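Local coordinates for protein NADH:ubiquinone oxidoreductase, Na translocating, F subunit (Porphyromonas gingivalis, PDB 2R6H) that binds FAD and probably has an NAD-binding domain, as the ferredoxin reductase-like part of a subunit of a sodium-translocating oxidoreductase, at residues A92-A96 against L176-T181. Numbering follows the deposited sequence.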
loop_
_atom_site.group_PDB
_atom_site.type_symbol
_atom_site.label_atom_id
_atom_site.label_comp_id
_atom_site.label_asym_id
_atom_site.label_seq_id
_atom_site.Cartn_x
_atom_site.Cartn_y
_atom_site.Cartn_z
ATOM N N ALA A 92 5.991 -3.150 -5.013
ATOM C CA ALA A 92 5.752 -3.760 -3.723
ATOM C C ALA A 92 6.630 -4.989 -3.495
ATOM O O ALA A 92 6.664 -5.552 -2.391
ATOM C CB ALA A 92 4.287 -4.119 -3.595
ATOM N N ASN A 93 7.336 -5.406 -4.538
ATOM C CA ASN A 93 8.328 -6.445 -4.368
ATOM C C ASN A 93 9.692 -5.798 -4.359
ATOM O O ASN A 93 9.849 -4.658 -4.780
ATOM C CB ASN A 93 8.228 -7.510 -5.465
ATOM C CG ASN A 93 8.669 -8.902 -4.985
ATOM O OD1 ASN A 93 9.031 -9.097 -3.818
ATOM N ND2 ASN A 93 8.633 -9.878 -5.898
ATOM N N TYR A 94 10.676 -6.525 -3.851
ATOM C CA TYR A 94 12.024 -6.005 -3.760
ATOM C C TYR A 94 12.738 -6.110 -5.096
ATOM O O TYR A 94 12.353 -6.900 -5.961
ATOM C CB TYR A 94 12.793 -6.683 -2.620
ATOM C CG TYR A 94 13.166 -8.130 -2.829
ATOM C CD1 TYR A 94 14.208 -8.700 -2.104
ATOM C CD2 TYR A 94 12.498 -8.929 -3.747
ATOM C CE1 TYR A 94 14.570 -10.019 -2.274
ATOM C CE2 TYR A 94 12.861 -10.257 -3.933
ATOM C CZ TYR A 94 13.902 -10.799 -3.192
ATOM O OH TYR A 94 14.286 -12.120 -3.364
ATOM N N PRO A 95 13.765 -5.281 -5.277
ATOM C CA PRO A 95 14.427 -5.092 -6.571
ATOM C C PRO A 95 15.091 -6.351 -7.093
ATOM O O PRO A 95 15.488 -6.387 -8.260
ATOM C CB PRO A 95 15.477 -4.028 -6.268
ATOM C CG PRO A 95 14.942 -3.317 -5.094
ATOM C CD PRO A 95 14.291 -4.361 -4.261
ATOM N N ALA A 96 15.206 -7.363 -6.239
ATOM C CA ALA A 96 15.846 -8.615 -6.630
ATOM C C ALA A 96 14.999 -9.404 -7.636
ATOM O O ALA A 96 15.504 -10.311 -8.300
ATOM C CB ALA A 96 16.175 -9.462 -5.411
ATOM N N LEU A 176 11.517 -5.760 2.506
ATOM C CA LEU A 176 12.006 -6.961 1.843
ATOM C C LEU A 176 13.442 -6.760 1.372
ATOM O O LEU A 176 14.269 -7.657 1.465
ATOM C CB LEU A 176 11.096 -7.348 0.676
ATOM C CG LEU A 176 9.828 -8.019 1.191
ATOM C CD1 LEU A 176 8.849 -8.279 0.080
ATOM C CD2 LEU A 176 10.194 -9.308 1.874
ATOM N N HIS A 177 13.753 -5.575 0.879
ATOM C CA HIS A 177 15.095 -5.359 0.396
ATOM C C HIS A 177 16.056 -5.396 1.567
ATOM O O HIS A 177 17.093 -6.056 1.515
ATOM C CB HIS A 177 15.200 -4.027 -0.321
ATOM C CG HIS A 177 16.585 -3.696 -0.757
ATOM N ND1 HIS A 177 17.108 -4.129 -1.965
ATOM C CD2 HIS A 177 17.574 -2.995 -0.156
ATOM C CE1 HIS A 177 18.347 -3.703 -2.075
ATOM N NE2 HIS A 177 18.657 -3.009 -0.989
ATOM N N LEU A 178 15.691 -4.681 2.628
ATOM C CA LEU A 178 16.502 -4.615 3.832
ATOM C C LEU A 178 16.856 -5.971 4.424
ATOM O O LEU A 178 17.939 -6.138 4.967
ATOM C CB LEU A 178 15.799 -3.782 4.889
ATOM C CG LEU A 178 15.806 -2.271 4.671
ATOM C CD1 LEU A 178 14.790 -1.621 5.611
ATOM C CD2 LEU A 178 17.189 -1.714 4.894
ATOM N N PHE A 179 15.952 -6.938 4.321
ATOM C CA PHE A 179 16.126 -8.212 5.025
ATOM C C PHE A 179 16.344 -9.432 4.132
ATOM O O PHE A 179 17.067 -10.353 4.512
ATOM C CB PHE A 179 14.982 -8.456 6.027
ATOM C CG PHE A 179 15.048 -7.574 7.229
ATOM C CD1 PHE A 179 16.044 -7.748 8.175
ATOM C CD2 PHE A 179 14.135 -6.560 7.413
ATOM C CE1 PHE A 179 16.126 -6.926 9.289
ATOM C CE2 PHE A 179 14.201 -5.742 8.528
ATOM C CZ PHE A 179 15.200 -5.922 9.469
ATOM N N ARG A 180 15.725 -9.460 2.959
ATOM C CA ARG A 180 15.927 -10.595 2.059
ATOM C C ARG A 180 17.226 -10.488 1.251
ATOM O O ARG A 180 17.908 -11.492 1.036
ATOM C CB ARG A 180 14.724 -10.826 1.139
ATOM C CG ARG A 180 13.543 -11.552 1.788
ATOM C CD ARG A 180 12.977 -12.568 0.798
ATOM N NE ARG A 180 11.512 -12.597 0.751
ATOM C CZ ARG A 180 10.802 -13.081 -0.275
ATOM N NH1 ARG A 180 11.422 -13.572 -1.349
ATOM N NH2 ARG A 180 9.470 -13.066 -0.233
ATOM N N THR A 181 17.582 -9.283 0.814
ATOM C CA THR A 181 18.828 -9.129 0.066
ATOM C C THR A 181 19.980 -8.521 0.863
ATOM O O THR A 181 21.078 -9.075 0.867
ATOM C CB THR A 181 18.665 -8.446 -1.327
ATOM O OG1 THR A 181 18.304 -7.079 -1.166
ATOM C CG2 THR A 181 17.614 -9.141 -2.132
#
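The interface between the two domains of a ferredoxin reductase-like fold is bridged here: a loop between strands 85-90 and 100-106 of the antiparallel FAD-binding sheet leans on the C-terminal part of helix 168-181, which belongs to the Rossmann-type NAD-binding domain. Tyr94 carries most of the contact. Tyr94 CB packs on Leu176 CB at 3.8 Å. With CG lodged between the backbone N and the carbonyl carbon (chi1 70°), the phenol ring runs along the helix surface rather than out from it. There Tyr94 CE1 reaches Arg180 CB at 3.5 Å, and Tyr94 CD1 lies 3.7 Å from the Leu176 carbonyl O. The kinked Arg180 chain brings its guanidinium near the hydroxyl end of the phenol, the two planes 57° apart; any cation-pi attraction is weak, with Arg180 CZ 5.3 Å from the centroid of the Tyr94 ring, a long separation.

Beside the tyrosine, Pro95 lies across His177, with Pro95 CD 3.6 Å from His177 ND1, and both residues also touch Ser41. At the inner end of the loop, the side chain of Ala92 is about 7 Å from the bound FAD, and its carbonyl O accepts a weak hydrogen bond from Arg172, farther back on the same helix. On the helix side, Leu176 also packs on Ile209 of helix 203-212. Thr181 OG1 donates to His177 O at 3.1 Å, meeting a lone pair of that oxygen within the carbonyl plane, while Thr181 CG2 meets Ala96 CB at 3.6 Å.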